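Local structure of N-(5'-phosphoribosyl)anthranilate isomerase (Jonesia denitrificans, 4WUI) at residues M4-C9 with A195-A200; T47-V52 with I56-V61; A141-R146 with W152-G157. The protein probably catalyses the isomerisation of N-(5-phosphoribosyl)anthranilate to 1-(2-carboxyphenylamino)-1-deoxyribulose 5-phosphate, the third of five steps from chorismate to tryptophan. All blocks are in the same frame, centred on the assembly; numbering follows the deposited sequence. Where two conformers were deposited one is given.

How the contacts relate
All three contacts press the outer layer of a closed eight-stranded barrel onto its strands. Contact 1 joins the first strand to the last helix, so contacts 2 and 3 nest between its segments. Its centre lies about 17 Å from that of contact 2, and Y5 OH reaches D57 OD2 at 2.7 Å, probably as a hydrogen bond. Contact 3 is about 16 Å from contact 1, centre to centre; Y5 CD2 packs on L153 CD2 at 3.8 Å. Contacts 2 and 3, about 26 Å apart between centres, do not touch. At contact 3, G157 binds a citrate, probably from the crystallisation liquor, after the seventh strand, consistent with the substrate phosphate site of relatives.

Contact 1 (M4-C9 with A195-A200); sequences MYIKVC and AFVQAA
I6 carries this contact alone from the strand side, its two branches meeting three side chains of helix 190-204. The longer branch is extended (chi2 172°), which carries CD1 out toward the helix. There it lodges between V197 and A200, about one helical turn apart: CD1 lies 4.0 Å from A200 CB and 4.2 Å from V197 CG1. The other branch, CG2, comes up to the F196 ring at its edge, near the ring plane, with CE2 at 4.2 Å. The I6 and F196 side chains run antiparallel past one another; the axes of the short strand and helix segments are also nearly antiparallel, at 163°. Those axes approach to 10.5 Å.

This inner face is wholly apolar and buried. V175 of the neighbouring strand 174-177 touches both I6 and F196, while V163 and I167 of helix 163-170 back F196 and A200 respectively. On the far side of the helix the character changes: Q198 points away from the strand and is exposed, and A195 and A199 are partly so. With its apolar face inward, the last helix lies over the seam where the first strand pairs with strand 174-177, as in a (beta/alpha)8 TIM barrel.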
loop_
_atom_site.group_PDB
_atom_site.type_symbol
_atom_site.label_atom_id
_atom_site.label_comp_id
_atom_site.label_asym_id
_atom_site.label_seq_id
_atom_site.Cartn_x
_atom_site.Cartn_y
_atom_site.Cartn_z
ATOM N N MET A 4 5.033 13.252 0.580
ATOM C CA MET A 4 5.055 12.034 -0.237
ATOM C C MET A 4 4.805 10.863 0.685
ATOM O O MET A 4 5.714 10.474 1.390
ATOM C CB MET A 4 6.454 11.849 -0.838
ATOM C CG MET A 4 6.777 10.435 -1.401
ATOM S SD MET A 4 5.656 9.973 -2.655
ATOM C CE MET A 4 5.785 11.495 -3.679
ATOM N N TYR A 5 3.594 10.345 0.732
ATOM C CA TYR A 5 3.266 9.269 1.670
ATOM C C TYR A 5 3.901 7.958 1.212
ATOM O O TYR A 5 3.779 7.611 0.052
ATOM C CB TYR A 5 1.766 9.153 1.739
ATOM C CG TYR A 5 1.171 8.295 2.823
ATOM C CD1 TYR A 5 0.724 8.837 4.019
ATOM C CD2 TYR A 5 0.979 6.948 2.652
ATOM C CE1 TYR A 5 0.077 8.088 4.981
ATOM C CE2 TYR A 5 0.344 6.175 3.614
ATOM C CZ TYR A 5 -0.127 6.755 4.771
ATOM O OH TYR A 5 -0.825 5.968 5.633
ATOM N N ILE A 6 4.559 7.244 2.125
ATOM C CA ILE A 6 5.221 5.982 1.788
ATOM C C ILE A 6 4.639 4.844 2.614
ATOM O O ILE A 6 4.736 4.858 3.844
ATOM C CB ILE A 6 6.736 6.041 2.017
ATOM C CG1 ILE A 6 7.375 7.111 1.114
ATOM C CG2 ILE A 6 7.355 4.674 1.778
ATOM C CD1 ILE A 6 8.863 7.382 1.396
ATOM N N LYS A 7 4.057 3.872 1.919
ATOM C CA LYS A 7 3.576 2.642 2.531
ATOM C C LYS A 7 4.434 1.471 2.087
ATOM O O LYS A 7 4.664 1.283 0.898
ATOM C CB LYS A 7 2.128 2.370 2.130
ATOM C CG LYS A 7 1.614 1.040 2.701
ATOM C CD LYS A 7 0.108 0.976 2.690
ATOM C CE LYS A 7 -0.443 -0.399 2.782
ATOM N NZ LYS A 7 -0.585 -1.027 1.443
ATOM N N VAL A 8 4.861 0.668 3.061
ATOM C CA VAL A 8 5.455 -0.631 2.787
ATOM C C VAL A 8 4.390 -1.665 3.122
ATOM O O VAL A 8 3.847 -1.679 4.231
ATOM C CB VAL A 8 6.725 -0.867 3.596
ATOM C CG1 VAL A 8 7.361 -2.161 3.130
ATOM C CG2 VAL A 8 7.690 0.323 3.431
ATOM N N CYS A 9 4.072 -2.501 2.141
ATOM C CA CYS A 9 2.976 -3.444 2.272
ATOM C C CYS A 9 3.478 -4.863 2.431
ATOM O O CYS A 9 4.513 -5.229 1.913
ATOM C CB CYS A 9 2.049 -3.353 1.058
ATOM S SG CYS A 9 0.421 -4.064 1.418
ATOM N N ALA A 195 16.853 1.687 1.471
ATOM C CA ALA A 195 17.244 2.212 0.152
ATOM C C ALA A 195 16.040 2.823 -0.568
ATOM O O ALA A 195 16.154 3.870 -1.219
ATOM C CB ALA A 195 17.853 1.114 -0.687
ATOM N N PHE A 196 14.896 2.156 -0.491
ATOM C CA PHE A 196 13.687 2.642 -1.125
ATOM C C PHE A 196 13.317 4.016 -0.601
ATOM O O PHE A 196 13.017 4.940 -1.367
ATOM C CB PHE A 196 12.537 1.661 -0.872
ATOM C CG PHE A 196 11.273 2.025 -1.581
ATOM C CD1 PHE A 196 11.064 1.613 -2.889
ATOM C CD2 PHE A 196 10.314 2.833 -0.994
ATOM C CE1 PHE A 196 9.914 1.948 -3.562
ATOM C CE2 PHE A 196 9.156 3.168 -1.686
ATOM C CZ PHE A 196 8.970 2.724 -2.967
ATOM N N VAL A 197 13.306 4.161 0.721
ATOM C CA VAL A 197 12.925 5.410 1.329
ATOM C C VAL A 197 13.940 6.508 0.969
ATOM O O VAL A 197 13.565 7.651 0.687
ATOM C CB VAL A 197 12.703 5.243 2.825
ATOM C CG1 VAL A 197 12.468 6.575 3.484
ATOM C CG2 VAL A 197 11.536 4.281 3.084
ATOM N N GLN A 198 15.232 6.175 0.998
ATOM C CA GLN A 198 16.248 7.148 0.631
ATOM C C GLN A 198 16.027 7.638 -0.794
ATOM O O GLN A 198 16.066 8.834 -1.071
ATOM C CB GLN A 198 17.634 6.548 0.764
ATOM C CG GLN A 198 18.730 7.518 0.375
ATOM C CD GLN A 198 20.092 6.927 0.605
ATOM O OE1 GLN A 198 20.408 6.514 1.718
ATOM N NE2 GLN A 198 20.912 6.887 -0.426
ATOM N N ALA A 199 15.817 6.729 -1.718
ATOM C CA ALA A 199 15.608 7.085 -3.111
ATOM C C ALA A 199 14.355 7.951 -3.276
ATOM O O ALA A 199 14.357 8.955 -4.011
ATOM C CB ALA A 199 15.504 5.838 -3.980
ATOM N N ALA A 200 13.276 7.570 -2.597
ATOM C CA ALA A 200 11.991 8.251 -2.740
ATOM C C ALA A 200 12.074 9.674 -2.153
ATOM O O ALA A 200 11.588 10.630 -2.757
ATOM C CB ALA A 200 10.907 7.456 -2.065
#

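Contact 2 (T47-V52 with I56-V61); sequences TLTATV and IDTVLV
V52 has CG1 anti to its backbone N (chi1 178°), which sends that methyl at I56, while T58 holds OG1 between its own N and carbonyl carbon (chi1 58°), leaving its methyl CG2 to face V52. The V52 and T58 side chains pass antiparallel, with T58 CG2 3.7 Å from V52 CB and equally near CG1. V52 CG1 also rests against the branch point of I56, 3.6 Å from its CB, the two side chains meeting at about a right angle. Farther along, T49 turns its methyl rather than its hydroxyl to the strand: T49 CG2 is 3.9 Å from T58 OG1.

These residues line the return of a beta-alpha-beta crossover, in which strand 27-32, helix 42-50 and strand 57-62 follow one another and only three residues part the two segments here. F30 of strand 27-32 touches T49, and Q21 of helix 14-22 lies against both V52 and I56.

Both threonine hydroxyls are engaged elsewhere, T49 OG1 with the carbonyl of I45 and T58 OG1 with the backbone N of S80. Where the chain leaves the helix, L48 O takes two bonds from T51: one from its N, and one of 2.8 Å from T51 OG1, which comes in the carbonyl plane onto a lone pair. V52 N follows with a bond to T49 O.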
loop_
_atom_site.group_PDB
_atom_site.type_symbol
_atom_site.label_atom_id
_atom_site.label_comp_id
_atom_site.label_asym_id
_atom_site.label_seq_id
_atom_site.Cartn_x
_atom_site.Cartn_y
_atom_site.Cartn_z
ATOM N N THR A 47 -0.851 -9.249 17.008
ATOM C CA THR A 47 0.371 -8.946 17.739
ATOM C C THR A 47 1.268 -7.985 16.961
ATOM O O THR A 47 1.836 -7.053 17.554
ATOM C CB THR A 47 1.171 -10.172 18.167
ATOM O OG1 THR A 47 1.677 -10.816 17.003
ATOM C CG2 THR A 47 0.351 -11.137 19.014
ATOM N N LEU A 48 1.378 -8.172 15.657
ATOM C CA LEU A 48 2.235 -7.296 14.860
ATOM C C LEU A 48 1.754 -5.844 14.948
ATOM O O LEU A 48 2.542 -4.906 15.143
ATOM C CB LEU A 48 2.244 -7.746 13.406
ATOM C CG LEU A 48 3.117 -8.967 13.087
ATOM C CD1 LEU A 48 2.698 -9.597 11.771
ATOM C CD2 LEU A 48 4.600 -8.643 13.084
ATOM N N THR A 49 0.453 -5.649 14.801
ATOM C CA THR A 49 -0.120 -4.323 14.810
ATOM C C THR A 49 0.169 -3.602 16.108
ATOM O O THR A 49 0.468 -2.408 16.111
ATOM C CB THR A 49 -1.644 -4.395 14.555
ATOM O OG1 THR A 49 -1.868 -4.886 13.224
ATOM C CG2 THR A 49 -2.354 -3.077 14.694
ATOM N N ALA A 50 0.103 -4.328 17.222
ATOM C CA ALA A 50 0.290 -3.733 18.527
ATOM C C ALA A 50 1.716 -3.261 18.741
ATOM O O ALA A 50 1.958 -2.449 19.618
ATOM C CB ALA A 50 -0.102 -4.715 19.615
ATOM N N THR A 51 2.666 -3.747 17.952
ATOM C CA THR A 51 4.063 -3.325 18.114
ATOM C C THR A 51 4.390 -2.036 17.360
ATOM O O THR A 51 5.450 -1.489 17.574
ATOM C CB THR A 51 5.065 -4.397 17.652
ATOM O OG1 THR A 51 5.079 -4.518 16.228
ATOM C CG2 THR A 51 4.772 -5.765 18.288
ATOM N N VAL A 52 3.520 -1.575 16.471
ATOM C CA VAL A 52 3.792 -0.406 15.630
ATOM C C VAL A 52 3.408 0.865 16.414
ATOM O O VAL A 52 2.333 0.914 17.020
ATOM C CB VAL A 52 2.980 -0.509 14.320
ATOM C CG1 VAL A 52 3.216 0.721 13.453
ATOM C CG2 VAL A 52 3.335 -1.761 13.567
ATOM N N ILE A 56 2.988 5.582 12.498
ATOM C CA ILE A 56 2.749 4.764 11.317
ATOM C C ILE A 56 1.291 4.335 11.281
ATOM O O ILE A 56 0.782 3.822 12.275
ATOM C CB ILE A 56 3.673 3.520 11.295
ATOM C CG1 ILE A 56 5.137 3.951 11.181
ATOM C CG2 ILE A 56 3.303 2.562 10.166
ATOM C CD1 ILE A 56 6.140 2.807 11.108
ATOM N N ASP A 57 0.622 4.537 10.146
ATOM C CA ASP A 57 -0.691 3.975 9.943
ATOM C C ASP A 57 -0.568 2.475 9.669
ATOM O O ASP A 57 0.129 2.068 8.744
ATOM C CB ASP A 57 -1.357 4.655 8.721
ATOM C CG ASP A 57 -1.750 6.094 8.940
ATOM O OD1 ASP A 57 -2.078 6.453 10.075
ATOM O OD2 ASP A 57 -1.784 6.859 7.948
ATOM N N THR A 58 -1.257 1.668 10.457
ATOM C CA THR A 58 -1.323 0.244 10.193
ATOM C C THR A 58 -2.524 -0.051 9.296
ATOM O O THR A 58 -3.608 0.501 9.476
ATOM C CB THR A 58 -1.404 -0.534 11.507
ATOM O OG1 THR A 58 -2.551 -0.099 12.237
ATOM C CG2 THR A 58 -0.137 -0.390 12.332
ATOM N N VAL A 59 -2.316 -0.944 8.332
ATOM C CA VAL A 59 -3.289 -1.207 7.299
ATOM C C VAL A 59 -3.515 -2.703 7.193
ATOM O O VAL A 59 -2.576 -3.463 6.953
ATOM C CB VAL A 59 -2.806 -0.653 5.934
ATOM C CG1 VAL A 59 -3.896 -0.824 4.885
ATOM C CG2 VAL A 59 -2.358 0.802 6.044
ATOM N N LEU A 60 -4.764 -3.131 7.355
ATOM C CA LEU A 60 -5.169 -4.504 7.073
ATOM C C LEU A 60 -5.517 -4.578 5.603
ATOM O O LEU A 60 -6.395 -3.849 5.132
ATOM C CB LEU A 60 -6.376 -4.904 7.919
ATOM C CG LEU A 60 -6.972 -6.260 7.591
ATOM C CD1 LEU A 60 -5.972 -7.381 7.922
ATOM C CD2 LEU A 60 -8.255 -6.491 8.336
ATOM N N VAL A 61 -4.832 -5.465 4.875
ATOM C CA VAL A 61 -5.020 -5.598 3.437
ATOM C C VAL A 61 -5.706 -6.922 3.140
ATOM O O VAL A 61 -5.163 -7.978 3.462
ATOM C CB VAL A 61 -3.657 -5.513 2.705
ATOM C CG1 VAL A 61 -3.836 -5.648 1.232
ATOM C CG2 VAL A 61 -2.919 -4.235 3.062
#

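Contact 3 (A141-R146 with W152-G157); sequences AALAHR and WLLAGG
L143 and L154 are the backbone positions nearest each other, yet their CA atoms stay 9.3 Å apart, so an irregular run with short 3-10 turns at 141-142 and 145-146 meets strand 152-155 through side chains alone. L143 points at the strand and makes the whole contact from its side. Its CD1 lies 4.0 Å from L154 CD1, and its CG is just as close to that same methyl. L154 does not start out facing the loop; chi1 175° and chi2 66° together carry its CD1 to L143, and the two leucines cross at a slant. The second neighbour of L143 CD1 is the benzo end of the W152 indole, where CH2 sits 4.2 Å away, reached obliquely. T170 of helix 163-170 touches both L143 and W152, and L127 of strand 124-128 also meets both.

Behind L143 the loop is tied to itself by R146. L143 O receives R146 N and R146 NH1 from opposite faces of its carbonyl plane. The NH1 bond is 3.0 Å long and lies nearly in the guanidinium plane, though well above that of the carbonyl; NH1 also makes a weak bond to A141 O. H145 CE1 lies over one face of the guanidinium, 3.5 Å above the plane and toward its rim. The two bonds from R146 hold the carbonyl of L143 and so the backbone that carries its side chain.

Between strands 124-128 and 152-155 this TIM barrel has no alpha-helix, and L143 of this loop packs on the outer side of strand 152-155 there. Beyond A155 come G156 and G157; G157 N is hydrogen-bonded to a citrate oxygen, consistent with the phosphate site found after the seventh strand in TrpF relatives.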
loop_
_atom_site.group_PDB
_atom_site.type_symbol
_atom_site.label_atom_id
_atom_site.label_comp_id
_atom_site.label_asym_id
_atom_site.label_seq_id
_atom_site.Cartn_x
_atom_site.Cartn_y
_atom_site.Cartn_z
ATOM N N ALA A 141 3.835 7.780 -19.233
ATOM C CA ALA A 141 2.677 7.881 -20.094
ATOM C C ALA A 141 1.543 6.988 -19.661
ATOM O O ALA A 141 0.387 7.243 -20.015
ATOM C CB ALA A 141 3.024 7.585 -21.509
ATOM N N ALA A 142 1.845 5.910 -18.931
ATOM C CA ALA A 142 0.814 4.980 -18.473
ATOM C C ALA A 142 -0.085 5.584 -17.385
ATOM O O ALA A 142 -1.162 5.033 -17.104
ATOM C CB ALA A 142 1.449 3.700 -17.979
ATOM N N LEU A 143 0.374 6.660 -16.739
ATOM C CA LEU A 143 -0.385 7.312 -15.665
ATOM C C LEU A 143 -0.915 8.613 -16.305
ATOM O O LEU A 143 -1.944 8.573 -16.977
ATOM C CB LEU A 143 0.474 7.517 -14.409
ATOM C CG LEU A 143 0.654 6.335 -13.425
ATOM C CD1 LEU A 143 -0.642 5.880 -12.820
ATOM C CD2 LEU A 143 1.376 5.194 -14.072
ATOM N N ALA A 144 -0.190 9.721 -16.150
ATOM C CA ALA A 144 -0.411 10.935 -16.943
ATOM C C ALA A 144 -1.838 11.449 -16.721
ATOM O O ALA A 144 -2.180 11.750 -15.577
ATOM C CB ALA A 144 -0.015 10.678 -18.409
ATOM N N HIS A 145 -2.657 11.550 -17.772
ATOM C CA HIS A 145 -4.008 12.072 -17.603
ATOM C C HIS A 145 -4.880 11.241 -16.668
ATOM O O HIS A 145 -5.919 11.719 -16.227
ATOM C CB HIS A 145 -4.717 12.269 -18.946
ATOM C CG HIS A 145 -5.077 11.010 -19.661
ATOM N ND1 HIS A 145 -4.236 10.389 -20.563
ATOM C CD2 HIS A 145 -6.188 10.240 -19.594
ATOM C CE1 HIS A 145 -4.811 9.284 -21.011
ATOM N NE2 HIS A 145 -5.998 9.184 -20.448
ATOM N N ARG A 146 -4.471 10.010 -16.376
ATOM C CA ARG A 146 -5.236 9.124 -15.502
ATOM C C ARG A 146 -4.950 9.363 -14.022
ATOM O O ARG A 146 -5.628 8.783 -13.163
ATOM C CB ARG A 146 -4.906 7.679 -15.809
ATOM C CG ARG A 146 -5.142 7.284 -17.232
ATOM C CD ARG A 146 -4.530 5.927 -17.508
ATOM N NE ARG A 146 -4.490 5.618 -18.929
ATOM C CZ ARG A 146 -3.571 6.074 -19.787
ATOM N NH1 ARG A 146 -2.591 6.883 -19.389
ATOM N NH2 ARG A 146 -3.626 5.700 -21.065
ATOM N N TRP A 152 -4.107 9.517 -3.283
ATOM C CA TRP A 152 -3.869 8.238 -3.939
ATOM C C TRP A 152 -2.457 7.765 -3.721
ATOM O O TRP A 152 -1.546 8.555 -3.486
ATOM C CB TRP A 152 -4.181 8.310 -5.452
ATOM C CG TRP A 152 -3.246 9.118 -6.294
ATOM C CD1 TRP A 152 -3.104 10.464 -6.339
ATOM C CD2 TRP A 152 -2.334 8.590 -7.272
ATOM N NE1 TRP A 152 -2.155 10.822 -7.250
ATOM C CE2 TRP A 152 -1.685 9.686 -7.860
ATOM C CE3 TRP A 152 -2.024 7.292 -7.726
ATOM C CZ2 TRP A 152 -0.800 9.545 -8.922
ATOM C CZ3 TRP A 152 -1.138 7.155 -8.752
ATOM C CH2 TRP A 152 -0.521 8.263 -9.336
ATOM N N LEU A 153 -2.277 6.450 -3.819
ATOM C CA LEU A 153 -0.941 5.838 -3.828
ATOM C C LEU A 153 -0.699 5.172 -5.150
ATOM O O LEU A 153 -1.552 4.441 -5.658
ATOM C CB LEU A 153 -0.763 4.793 -2.716
ATOM C CG LEU A 153 -1.026 5.260 -1.285
ATOM C CD1 LEU A 153 -0.837 4.099 -0.307
ATOM C CD2 LEU A 153 -0.182 6.453 -0.885
ATOM N N LEU A 154 0.493 5.393 -5.692
ATOM C CA LEU A 154 0.975 4.688 -6.858
ATOM C C LEU A 154 1.637 3.389 -6.420
ATOM O O LEU A 154 2.493 3.382 -5.549
ATOM C CB LEU A 154 2.025 5.559 -7.565
ATOM C CG LEU A 154 2.749 4.947 -8.749
ATOM C CD1 LEU A 154 1.814 4.688 -9.912
ATOM C CD2 LEU A 154 3.945 5.821 -9.173
ATOM N N ALA A 155 1.282 2.309 -7.095
ATOM C CA ALA A 155 1.971 1.039 -6.995
ATOM C C ALA A 155 2.264 0.541 -8.392
ATOM O O ALA A 155 1.630 0.965 -9.371
ATOM C CB ALA A 155 1.141 0.031 -6.241
ATOM N N GLY A 156 3.211 -0.368 -8.523
ATOM C CA GLY A 156 3.413 -1.070 -9.779
ATOM C C GLY A 156 4.831 -1.557 -9.892
ATOM O O GLY A 156 5.610 -1.067 -10.723
ATOM N N GLY A 157 5.199 -2.532 -9.067
ATOM C CA GLY A 157 6.538 -3.024 -9.145
ATOM C C GLY A 157 7.570 -1.959 -8.808
ATOM O O GLY A 157 8.666 -1.951 -9.363
#